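Local coordinates for Esterase/lipase (Lactobacillus rhamnosus, PDB 4N5H), which probably hydrolyses carboxylic ester bonds, and may also transfer acyl groups, as an esterase of the alpha/beta-hydrolase fold, at residues Arg86-Cys89 with Arg90-Ser94; Gly239-Asp243 with Ser244-Gln248; Lys277-Phe280 with Asn281-Trp285; Ser290-Thr293 with Asn294-Leu298. The protein carries 1 engineered substitution. All coordinates share one frame; numbering follows the deposited sequence. Where two conformers were deposited one is given.

Contact 1: Arg86-Cys89 with Arg90-Ser94. With IPA (isopropyl alcohol), chain C.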
loop_
_atom_site.group_PDB
_atom_site.type_symbol
_atom_site.label_atom_id
_atom_site.label_comp_id
_atom_site.label_asym_id
_atom_site.label_seq_id
_atom_site.Cartn_x
_atom_site.Cartn_y
_atom_site.Cartn_z
ATOM N N ARG A 86 -14.623 -9.611 0.464
ATOM C CA ARG A 86 -13.908 -9.592 1.710
ATOM C C ARG A 86 -14.367 -8.532 2.718
ATOM O O ARG A 86 -14.443 -8.840 3.917
ATOM C CB ARG A 86 -12.423 -9.542 1.504
ATOM C CG ARG A 86 -11.926 -8.248 0.930
ATOM C CD ARG A 86 -10.478 -8.479 0.413
ATOM N NE ARG A 86 -9.923 -7.340 -0.305
ATOM C CZ ARG A 86 -10.058 -7.111 -1.594
ATOM N NH1 ARG A 86 -10.756 -7.909 -2.353
ATOM N NH2 ARG A 86 -9.472 -6.038 -2.129
ATOM N N ASN A 87 -14.704 -7.311 2.269
ATOM C CA ASN A 87 -15.084 -6.264 3.247
ATOM C C ASN A 87 -16.436 -6.594 3.874
ATOM O O ASN A 87 -16.577 -6.440 5.065
ATOM C CB ASN A 87 -15.114 -4.892 2.608
ATOM C CG ASN A 87 -13.691 -4.312 2.519
ATOM O OD1 ASN A 87 -12.672 -4.908 3.013
ATOM N ND2 ASN A 87 -13.606 -3.164 1.900
ATOM N N TYR A 88 -17.350 -7.102 3.086
ATOM C CA TYR A 88 -18.658 -7.516 3.620
ATOM C C TYR A 88 -18.484 -8.639 4.614
ATOM O O TYR A 88 -19.053 -8.605 5.719
ATOM C CB TYR A 88 -19.532 -7.980 2.477
ATOM C CG TYR A 88 -20.869 -8.612 2.790
ATOM C CD1 TYR A 88 -21.074 -9.958 2.565
ATOM C CD2 TYR A 88 -21.928 -7.869 3.301
ATOM C CE1 TYR A 88 -22.285 -10.562 2.796
ATOM C CE2 TYR A 88 -23.153 -8.456 3.513
ATOM C CZ TYR A 88 -23.361 -9.785 3.209
ATOM O OH TYR A 88 -24.570 -10.410 3.376
ATOM N N CYS A 89 -17.670 -9.633 4.264
ATOM C CA CYS A 89 -17.384 -10.733 5.206
ATOM C C CYS A 89 -16.724 -10.244 6.475
ATOM O O CYS A 89 -17.064 -10.706 7.568
ATOM C CB CYS A 89 -16.572 -11.824 4.542
ATOM S SG CYS A 89 -17.495 -12.801 3.302
ATOM N N ARG A 90 -15.730 -9.343 6.369
ATOM C CA ARG A 90 -15.116 -8.801 7.588
ATOM C C ARG A 90 -16.149 -8.091 8.441
ATOM O O ARG A 90 -16.150 -8.196 9.693
ATOM C CB ARG A 90 -14.035 -7.778 7.215
ATOM C CG ARG A 90 -12.789 -8.350 6.559
ATOM C CD ARG A 90 -11.930 -7.255 5.899
ATOM N NE ARG A 90 -10.675 -7.861 5.460
ATOM C CZ ARG A 90 -9.982 -7.483 4.345
ATOM N NH1 ARG A 90 -10.333 -6.472 3.580
ATOM N NH2 ARG A 90 -8.870 -8.103 4.035
ATOM N N TYR A 91 -17.028 -7.323 7.795
ATOM C CA TYR A 91 -18.069 -6.643 8.572
ATOM C C TYR A 91 -18.896 -7.652 9.388
ATOM O O TYR A 91 -19.112 -7.503 10.601
ATOM C CB TYR A 91 -19.021 -5.720 7.764
ATOM C CG TYR A 91 -20.054 -5.161 8.679
ATOM C CD1 TYR A 91 -19.709 -4.130 9.601
ATOM C CD2 TYR A 91 -21.354 -5.670 8.695
ATOM C CE1 TYR A 91 -20.644 -3.682 10.497
ATOM C CE2 TYR A 91 -22.269 -5.188 9.631
ATOM C CZ TYR A 91 -21.892 -4.231 10.520
ATOM O OH TYR A 91 -22.810 -3.707 11.424
ATOM N N LEU A 92 -19.378 -8.663 8.720
ATOM C CA LEU A 92 -20.197 -9.635 9.458
ATOM C C LEU A 92 -19.399 -10.255 10.598
ATOM O O LEU A 92 -19.908 -10.398 11.709
ATOM C CB LEU A 92 -20.749 -10.676 8.494
ATOM C CG LEU A 92 -21.576 -10.200 7.330
ATOM C CD1 LEU A 92 -21.942 -11.350 6.410
ATOM C CD2 LEU A 92 -22.809 -9.425 7.885
ATOM N N ALA A 93 -18.153 -10.652 10.348
ATOM C CA ALA A 93 -17.297 -11.237 11.398
ATOM C C ALA A 93 -17.093 -10.282 12.579
ATOM O O ALA A 93 -17.111 -10.724 13.738
ATOM C CB ALA A 93 -15.903 -11.629 10.818
ATOM N N SER A 94 -16.985 -9.006 12.285
ATOM C CA SER A 94 -16.744 -8.009 13.324
ATOM C C SER A 94 -17.915 -7.924 14.325
ATOM O O SER A 94 -17.712 -7.422 15.450
ATOM C CB SER A 94 -16.495 -6.589 12.726
ATOM O OG SER A 94 -17.706 -5.968 12.300
HETATM C C1 IPA C . -9.799 -5.738 -5.435
HETATM C C2 IPA C . -10.847 -6.703 -6.046
HETATM C C3 IPA C . -10.105 -7.302 -7.230
HETATM O O2 IPA C . -11.155 -7.801 -5.093
HETATM O O HOH W 1 -8.782 -5.388 1.322
#

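Contact 2: Gly239-Asp243 with Ser244-Gln248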
loop_
_atom_site.group_PDB
_atom_site.type_symbol
_atom_site.label_atom_id
_atom_site.label_comp_id
_atom_site.label_asym_id
_atom_site.label_seq_id
_atom_site.Cartn_x
_atom_site.Cartn_y
_atom_site.Cartn_z
ATOM N N GLY A 239 -33.061 -6.463 -0.929
ATOM C CA GLY A 239 -32.864 -5.780 -2.203
ATOM C C GLY A 239 -33.659 -4.507 -2.214
ATOM O O GLY A 239 -33.742 -3.805 -1.170
ATOM N N GLY A 240 -34.211 -4.166 -3.373
ATOM C CA GLY A 240 -35.009 -2.960 -3.427
ATOM C C GLY A 240 -35.368 -2.550 -4.804
ATOM O O GLY A 240 -34.866 -3.072 -5.805
ATOM N N GLN A 241 -36.251 -1.523 -4.895
ATOM C CA GLN A 241 -36.731 -1.086 -6.172
ATOM C C GLN A 241 -35.696 -0.407 -7.035
ATOM O O GLN A 241 -35.906 -0.335 -8.243
ATOM C CB GLN A 241 -37.900 -0.097 -5.936
ATOM C CG GLN A 241 -39.004 -0.759 -5.194
ATOM C CD GLN A 241 -40.233 0.120 -5.129
ATOM O OE1 GLN A 241 -40.160 1.280 -4.749
ATOM N NE2 GLN A 241 -41.383 -0.474 -5.438
ATOM N N ASN A 242 -34.521 0.003 -6.523
ATOM C CA ASN A 242 -33.440 0.476 -7.328
ATOM C C ASN A 242 -32.381 -0.586 -7.664
ATOM O O ASN A 242 -31.355 -0.287 -8.254
ATOM C CB ASN A 242 -32.795 1.749 -6.713
ATOM C CG ASN A 242 -33.492 3.004 -7.209
ATOM O OD1 ASN A 242 -33.551 3.219 -8.409
ATOM N ND2 ASN A 242 -34.084 3.762 -6.320
ATOM N N ASP A 243 -32.614 -1.847 -7.292
ATOM C CA ASP A 243 -31.832 -2.965 -7.816
ATOM C C ASP A 243 -32.094 -3.147 -9.314
ATOM O O ASP A 243 -33.234 -3.261 -9.697
ATOM C CB ASP A 243 -32.250 -4.215 -6.996
ATOM C CG ASP A 243 -31.630 -5.502 -7.519
ATOM O OD1 ASP A 243 -30.548 -5.418 -8.144
ATOM O OD2 ASP A 243 -32.207 -6.553 -7.261
ATOM N N SER A 244 -31.092 -3.120 -10.143
ATOM C CA SER A 244 -31.270 -3.375 -11.543
ATOM C C SER A 244 -31.915 -4.754 -11.769
ATOM O O SER A 244 -32.614 -4.912 -12.751
ATOM C CB SER A 244 -29.939 -3.391 -12.239
ATOM O OG SER A 244 -28.984 -4.228 -11.608
ATOM N N PHE A 245 -31.773 -5.693 -10.831
ATOM C CA PHE A 245 -32.468 -7.016 -10.868
ATOM C C PHE A 245 -33.693 -7.106 -10.036
ATOM O O PHE A 245 -34.134 -8.193 -9.644
ATOM C CB PHE A 245 -31.476 -8.115 -10.462
ATOM C CG PHE A 245 -30.415 -8.368 -11.493
ATOM C CD1 PHE A 245 -29.205 -7.722 -11.430
ATOM C CD2 PHE A 245 -30.689 -9.193 -12.570
ATOM C CE1 PHE A 245 -28.150 -7.972 -12.300
ATOM C CE2 PHE A 245 -29.664 -9.398 -13.513
ATOM C CZ PHE A 245 -28.389 -8.845 -13.320
ATOM N N TYR A 246 -34.397 -6.011 -9.783
ATOM C CA TYR A 246 -35.562 -6.048 -8.919
ATOM C C TYR A 246 -36.621 -7.010 -9.496
ATOM O O TYR A 246 -37.344 -7.646 -8.732
ATOM C CB TYR A 246 -36.169 -4.631 -8.776
ATOM C CG TYR A 246 -37.360 -4.520 -7.883
ATOM C CD1 TYR A 246 -37.394 -4.995 -6.531
ATOM C CD2 TYR A 246 -38.558 -3.962 -8.388
ATOM C CE1 TYR A 246 -38.480 -4.852 -5.722
ATOM C CE2 TYR A 246 -39.651 -3.833 -7.553
ATOM C CZ TYR A 246 -39.620 -4.252 -6.237
ATOM O OH TYR A 246 -40.703 -4.145 -5.443
ATOM N N LEU A 247 -36.741 -7.097 -10.820
ATOM C CA LEU A 247 -37.740 -8.004 -11.347
ATOM C C LEU A 247 -37.523 -9.443 -10.898
ATOM O O LEU A 247 -38.457 -10.218 -10.704
ATOM C CB LEU A 247 -37.774 -7.999 -12.879
ATOM C CG LEU A 247 -38.422 -6.800 -13.585
ATOM C CD1 LEU A 247 -38.742 -7.306 -15.005
ATOM C CD2 LEU A 247 -39.667 -6.225 -12.863
ATOM N N GLN A 248 -36.258 -9.838 -10.762
ATOM C CA GLN A 248 -35.961 -11.159 -10.177
ATOM C C GLN A 248 -36.463 -11.361 -8.753
ATOM O O GLN A 248 -36.869 -12.431 -8.370
ATOM C CB GLN A 248 -34.464 -11.402 -10.225
ATOM C CG GLN A 248 -33.925 -11.620 -11.613
ATOM C CD GLN A 248 -34.109 -13.057 -12.097
ATOM O OE1 GLN A 248 -34.005 -14.012 -11.324
ATOM N NE2 GLN A 248 -34.452 -13.207 -13.356
HETATM O O HOH W 2 -42.721 -2.606 -6.455
#

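Contact 3: Lys277-Phe280 with Asn281-Trp285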
loop_
_atom_site.group_PDB
_atom_site.type_symbol
_atom_site.label_atom_id
_atom_site.label_comp_id
_atom_site.label_asym_id
_atom_site.label_seq_id
_atom_site.Cartn_x
_atom_site.Cartn_y
_atom_site.Cartn_z
ATOM N N LYS A 277 -28.429 0.658 -4.955
ATOM C CA LYS A 277 -28.327 -0.106 -6.194
ATOM C C LYS A 277 -28.175 -1.608 -5.926
ATOM O O LYS A 277 -28.194 -2.053 -4.809
ATOM C CB LYS A 277 -27.114 0.384 -6.967
ATOM C CG LYS A 277 -25.752 0.136 -6.278
ATOM C CD LYS A 277 -24.569 0.405 -7.195
ATOM C CE LYS A 277 -24.372 -0.756 -8.186
ATOM N NZ LYS A 277 -23.906 -2.074 -7.684
ATOM N N HIS A 278 -28.024 -2.385 -7.015
ATOM C CA HIS A 278 -27.760 -3.826 -6.903
ATOM C C HIS A 278 -26.657 -4.054 -5.929
ATOM O O HIS A 278 -25.594 -3.468 -6.014
ATOM C CB HIS A 278 -27.331 -4.306 -8.315
ATOM C CG HIS A 278 -27.157 -5.774 -8.434
ATOM N ND1 HIS A 278 -28.211 -6.647 -8.274
ATOM C CD2 HIS A 278 -26.088 -6.520 -8.789
ATOM C CE1 HIS A 278 -27.762 -7.884 -8.429
ATOM N NE2 HIS A 278 -26.504 -7.832 -8.801
ATOM N N VAL A 279 -26.926 -4.953 -5.001
ATOM C CA VAL A 279 -26.033 -5.443 -3.989
ATOM C C VAL A 279 -25.288 -4.371 -3.201
ATOM O O VAL A 279 -24.148 -4.570 -2.802
ATOM C CB VAL A 279 -25.053 -6.540 -4.486
ATOM C CG1 VAL A 279 -25.840 -7.730 -5.062
ATOM C CG2 VAL A 279 -24.033 -6.048 -5.442
ATOM N N PHE A 280 -25.952 -3.252 -2.930
ATOM C CA PHE A 280 -25.258 -2.093 -2.317
ATOM C C PHE A 280 -24.715 -2.431 -0.944
ATOM O O PHE A 280 -23.642 -1.967 -0.585
ATOM C CB PHE A 280 -26.179 -0.839 -2.236
ATOM C CG PHE A 280 -27.199 -0.961 -1.136
ATOM C CD1 PHE A 280 -26.894 -0.614 0.177
ATOM C CD2 PHE A 280 -28.506 -1.472 -1.402
ATOM C CE1 PHE A 280 -27.848 -0.811 1.195
ATOM C CE2 PHE A 280 -29.455 -1.620 -0.432
ATOM C CZ PHE A 280 -29.127 -1.293 0.922
ATOM N N ASN A 281 -25.425 -3.275 -0.239
ATOM C CA ASN A 281 -25.040 -3.640 1.163
ATOM C C ASN A 281 -23.851 -4.562 1.322
ATOM O O ASN A 281 -23.257 -4.682 2.381
ATOM C CB ASN A 281 -26.238 -4.119 1.956
ATOM C CG ASN A 281 -26.840 -5.359 1.382
ATOM O OD1 ASN A 281 -27.300 -5.330 0.215
ATOM N ND2 ASN A 281 -26.729 -6.452 2.063
ATOM N N VAL A 282 -23.537 -5.221 0.240
ATOM C CA VAL A 282 -22.334 -6.021 0.079
ATOM C C VAL A 282 -21.129 -5.162 -0.420
ATOM O O VAL A 282 -19.973 -5.282 0.077
ATOM C CB VAL A 282 -22.550 -7.144 -0.937
ATOM C CG1 VAL A 282 -21.285 -7.994 -1.156
ATOM C CG2 VAL A 282 -23.646 -8.091 -0.411
ATOM N N GLN A 283 -21.390 -4.288 -1.384
ATOM C CA GLN A 283 -20.335 -3.438 -1.937
ATOM C C GLN A 283 -19.883 -2.311 -1.036
ATOM O O GLN A 283 -18.701 -1.982 -1.083
ATOM C CB GLN A 283 -20.759 -2.852 -3.275
ATOM C CG GLN A 283 -20.938 -3.910 -4.309
ATOM C CD GLN A 283 -21.346 -3.295 -5.682
ATOM O OE1 GLN A 283 -21.894 -2.191 -5.780
ATOM N NE2 GLN A 283 -20.878 -4.015 -6.747
ATOM N N HIS A 284 -20.763 -1.780 -0.177
ATOM C CA HIS A 284 -20.440 -0.696 0.762
ATOM C C HIS A 284 -21.000 -0.967 2.128
ATOM O O HIS A 284 -22.069 -0.399 2.558
ATOM C CB HIS A 284 -20.998 0.610 0.229
ATOM C CG HIS A 284 -20.154 1.193 -0.849
ATOM N ND1 HIS A 284 -18.991 1.869 -0.564
ATOM C CD2 HIS A 284 -20.204 1.069 -2.168
ATOM C CE1 HIS A 284 -18.386 2.190 -1.713
ATOM N NE2 HIS A 284 -19.109 1.696 -2.690
ATOM N N TRP A 285 -20.281 -1.818 2.863
ATOM C CA TRP A 285 -20.680 -2.144 4.240
ATOM C C TRP A 285 -20.856 -0.952 5.124
ATOM O O TRP A 285 -21.639 -0.994 6.064
ATOM C CB TRP A 285 -19.636 -3.091 4.852
ATOM C CG TRP A 285 -18.367 -2.418 5.201
ATOM C CD1 TRP A 285 -17.314 -2.188 4.385
ATOM C CD2 TRP A 285 -18.082 -1.715 6.424
ATOM N NE1 TRP A 285 -16.382 -1.396 5.051
ATOM C CE2 TRP A 285 -16.797 -1.165 6.308
ATOM C CE3 TRP A 285 -18.735 -1.621 7.648
ATOM C CZ2 TRP A 285 -16.202 -0.459 7.307
ATOM C CZ3 TRP A 285 -18.186 -0.889 8.600
ATOM C CH2 TRP A 285 -16.917 -0.303 8.470
#

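Contact 4: Ser290-Thr293 with Asn294-Leu298. With IPA (isopropyl alcohol), chain D.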
loop_
_atom_site.group_PDB
_atom_site.type_symbol
_atom_site.label_atom_id
_atom_site.label_comp_id
_atom_site.label_asym_id
_atom_site.label_seq_id
_atom_site.Cartn_x
_atom_site.Cartn_y
_atom_site.Cartn_z
ATOM N N SER A 290 -26.608 0.062 4.657
ATOM C CA SER A 290 -25.953 -1.214 4.593
ATOM C C SER A 290 -25.827 -1.802 5.998
ATOM O O SER A 290 -26.154 -2.975 6.234
ATOM C CB SER A 290 -24.586 -1.080 3.956
ATOM O OG SER A 290 -24.684 -0.595 2.613
ATOM N N ILE A 291 -25.357 -0.992 6.935
ATOM C CA ILE A 291 -25.323 -1.410 8.324
ATOM C C ILE A 291 -26.716 -1.814 8.794
ATOM O O ILE A 291 -26.894 -2.901 9.407
ATOM C CB ILE A 291 -24.757 -0.251 9.207
ATOM C CG1 ILE A 291 -23.356 0.145 8.923
ATOM C CG2 ILE A 291 -24.977 -0.576 10.684
ATOM C CD1 ILE A 291 -22.328 -0.801 9.415
ATOM N N GLU A 292 -27.772 -1.026 8.468
ATOM C CA GLU A 292 -29.097 -1.368 8.918
ATOM C C GLU A 292 -29.535 -2.701 8.322
ATOM O O GLU A 292 -30.063 -3.546 9.052
ATOM C CB GLU A 292 -30.077 -0.252 8.520
ATOM C CG GLU A 292 -31.508 -0.594 8.907
ATOM C CD GLU A 292 -32.503 0.475 8.474
ATOM O OE1 GLU A 292 -32.178 1.684 8.605
ATOM O OE2 GLU A 292 -33.596 0.115 8.051
ATOM N N THR A 293 -29.286 -2.882 7.027
ATOM C CA THR A 293 -29.668 -4.118 6.306
ATOM C C THR A 293 -28.940 -5.355 6.884
ATOM O O THR A 293 -29.545 -6.368 7.150
ATOM C CB THR A 293 -29.384 -3.924 4.825
ATOM O OG1 THR A 293 -30.200 -2.855 4.336
ATOM C CG2 THR A 293 -29.671 -5.163 4.069
ATOM N N ASN A 294 -27.626 -5.227 7.029
ATOM C CA ASN A 294 -26.812 -6.305 7.447
ATOM C C ASN A 294 -27.073 -6.714 8.891
ATOM O O ASN A 294 -27.096 -7.913 9.233
ATOM C CB ASN A 294 -25.350 -6.021 7.114
ATOM C CG ASN A 294 -25.109 -5.938 5.587
ATOM O OD1 ASN A 294 -25.808 -6.559 4.805
ATOM N ND2 ASN A 294 -24.070 -5.193 5.218
ATOM N N LEU A 295 -27.221 -5.699 9.759
ATOM C CA LEU A 295 -27.628 -6.002 11.172
ATOM C C LEU A 295 -29.017 -6.592 11.191
ATOM O O LEU A 295 -29.259 -7.528 12.022
ATOM C CB LEU A 295 -27.603 -4.781 12.017
ATOM C CG LEU A 295 -26.230 -4.202 12.336
ATOM C CD1 LEU A 295 -26.294 -2.962 13.203
ATOM C CD2 LEU A 295 -25.315 -5.230 13.051
ATOM N N GLU A 296 -29.949 -6.138 10.340
ATOM C CA GLU A 296 -31.273 -6.722 10.356
ATOM C C GLU A 296 -31.239 -8.202 9.985
ATOM O O GLU A 296 -31.907 -9.063 10.574
ATOM C CB GLU A 296 -32.216 -5.938 9.484
ATOM C CG GLU A 296 -33.637 -6.441 9.574
ATOM C CD GLU A 296 -34.662 -5.373 9.101
ATOM O OE1 GLU A 296 -34.389 -4.152 9.242
ATOM O OE2 GLU A 296 -35.715 -5.815 8.556
ATOM N N MET A 297 -30.425 -8.532 9.005
ATOM C CA MET A 297 -30.120 -9.936 8.661
ATOM C C MET A 297 -29.567 -10.731 9.831
ATOM O O MET A 297 -30.059 -11.859 10.116
ATOM C CB MET A 297 -29.223 -9.982 7.454
ATOM C CG MET A 297 -28.832 -11.393 7.037
ATOM S SD MET A 297 -27.605 -11.462 5.712
ATOM C CE MET A 297 -26.088 -10.921 6.595
ATOM N N LEU A 298 -28.568 -10.192 10.506
ATOM C CA LEU A 298 -27.904 -10.917 11.607
ATOM C C LEU A 298 -28.902 -11.058 12.771
ATOM O O LEU A 298 -28.931 -12.137 13.433
ATOM C CB LEU A 298 -26.626 -10.241 12.069
ATOM C CG LEU A 298 -25.537 -10.313 10.973
ATOM C CD1 LEU A 298 -24.396 -9.409 11.460
ATOM C CD2 LEU A 298 -25.039 -11.729 10.695
HETATM C C1 IPA D . -32.648 4.560 6.743
HETATM C C2 IPA D . -31.179 4.808 7.097
HETATM C C3 IPA D . -31.062 5.591 8.402
HETATM O O2 IPA D . -30.493 3.544 7.196
#

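Contact 1: Arg86-Cys89 with Arg90-Ser94
Arg-90 turns back along its helix to meet Asn-87 and Arg-86; it was modelled in two conformers, and its side-chain contacts belong to one. In that copy NH1 donates to Asn-87 OD1 (2.9 Å) at the guanidinium edge, close to its plane. The donor stands nearly along the C=O axis, although the N-H...O angle is a bent 144°. Asn-87 ND2 is held by Glu-29. Arg-86 brings CB and CG over one face of the same guanidinium, CG lying 3.6 Å from Arg-90 NH1. With CG between the backbone N and the carbonyl carbon (chi1 69°), its extended chain runs alongside Arg-90, with the guanidinium planes 89° apart. Arg-86 NE and Arg-90 NH1 approach to 4.0 Å, but both donate to one water. All this lies on helix 86-94, the crossover of a beta-alpha-beta unit joining parallel strands 66-72 and 98-102 of the alpha/beta-hydrolase sheet. On another side, Leu-92 CD1 makes a CH-pi contact over one face of the Tyr-88 ring, 4.0 Å from its centroid and displaced toward the CE1-CZ rim. Arg-86 NH1, which also bonds to Asn-83 O, donates to O2 of an isopropyl alcohol (2.8 Å), probably from the crystallisation liquor.

Contact 2: Gly239-Asp243 with Ser244-Gln248
Asp-243 turns its carboxylate forward onto the backbone N of Phe-245, in the loop that links strand 235-240 to helix 246-258 of the alpha/beta-hydrolase fold. Asp-243 is probably the acid of a Ser-His-Asp triad with His-278 and Ser-146. Among the hydrogen bonds, Phe-245 N reaches Asp-243 OD1 (3.0 Å) from above the carboxylate plane, closing an Asx turn. The same OD1 accepts from His-278 ND1, so two donors grip it and limit the rotation of the carboxylate. Tyr-246 N bonds to Asp-243 O (3.0 Å) across a type I turn, and another type I turn, Gly-240 to Asp-243, precedes it. The packing belongs to Tyr-246, whose CG is anti to the backbone N (chi1 -179°), laying the ring beside Gln-241. Gln-241 CA sits over the ring centre in a CH-pi contact, 3.9 Å from the centroid, while Gln-241 CG covers the phenol end, 3.7 Å from Tyr-246 CZ. Replacing Tyr-246 by an alanine would probably leave Gln-241 without the ring beneath it and open a gap beside the turn. Through water, Gln-241 NE2, whose amide partner OE1 is taken by Ala-270 N, is joined to Tyr-246 OH, each standing 2.7 Å from the bridging oxygen.

Contact 3: Lys277-Phe280 with Asn281-Trp285
Lys-277 and Gln-283 cross at about a right angle, the ammonium of one meeting the amide oxygen of the other beside the short helix 280-283. The lysine chain bends at its last two torsions (chi3 -77°, chi4 -69°), curling NZ back until it donates both to Gln-283 OE1 (2.8 Å) and to His-278 O (2.8 Å). The two bonds differ in approach: NZ lies in the carbonyl plane of His-278 but stands 36° above that of the Gln-283 amide. Gln-283 is extended beyond CG and crosses Val-279 obliquely, so that its CD rests 3.9 Å from Val-279 CG2. Swapping Gln-283 for an alanine would probably leave Lys-277 NZ without one of its acceptors and take from Val-279 CG2 the cover that the Gln-283 chain gives it. Val-279 is the N-cap residue, and its O accepts from both Val-282 N and Gln-283 N, the latter the straighter bond.

Phe-280 folds over its own chain, with the backbone N of Asn-281 above the ring and Asn-281 CB making a CH-pi contact on the same face, 4.1 Å from the centroid. The ring also meets Trp-268 edge to face. At the far end, His-284 NE2 bonds to Glu-40 of the second subunit, bringing this short helix into the assembly. His-278 itself bonds through ND1 to Asp-243 and through NE2 to Ser-146. The lysine and the helix cap flank the histidine in sequence, and the bond from Lys-277 NZ to His-278 O ties down the histidine loop of a probable Ser-His-Asp triad, as in other alpha/beta hydrolases.

Contact 4: Ser290-Thr293 with Asn294-Leu298
Ile-291 and Leu-295 touch because of their first torsions: CG2 of Ile-291 points anti to its own amide nitrogen, and CG of Leu-295 stands anti to the carbonyl carbon (chi1 -70°). The two side chains thus run side by side in the same direction, one helical turn apart, with Ile-291 CG2 meeting Leu-295 CD1 at 3.7 Å. Tyr-91 of helix 86-94 covers both.

Asn-294 takes a similar first torsion (chi1 -65°), which folds its amide back over the previous turn; CG comes within 3.2 Å of Ser-290 O. That oxygen is bonded by Asn-294 N (2.8 Å), whereas ND2 lies too poorly angled to bond it. The amide finds its partner in Asn-281, whose ND2 donates to Asn-294 OD1, tying helix 288-311 to helix 280-283, and Ser-290 OG bonds to His-284 O, just past the end of that helix.

On another side of the helix, Glu-292 and Glu-296 extend their chains in parallel fashion from successive turns, bringing Glu-292 OE2 and Glu-296 OE1 to 4.5 Å. Lys-266 of strand 263-268 forms salt bridges with both oxygens. The remaining Glu-292 oxygen, OE1, accepts from O2 of an isopropyl alcohol (2.9 Å), probably from the crystallisation liquor. Sharing one lysine ammonium probably offsets the repulsion between the two carboxylates, and it fastens this acidic side of the helix to the sheet while the aliphatic pair packs against the neighbouring helix.

Contacts 1 and 3 are largely buried, whereas contacts 2 and 4 reach the surface at their charged or amide ends. Contacts 1 and 4 lie each on one helix, with regular backbone bonds, and pack together through Tyr-88 and Tyr-91. Contacts 2 and 3 instead sit in loops that open into helices, where turns and caps replace regular spacing; they carry the probable triad acid and histidine and meet through Asp-243 and His-278. Contact 3 is central, touching all the others: Trp-285 packs on Tyr-91, and a pair of asparagine amides joins it to contact 4. Its lysine serves uncharged oxygens, unlike the carboxylate-lysine bridges of contact 4 or the arginine pair of contact 1, which shares a water.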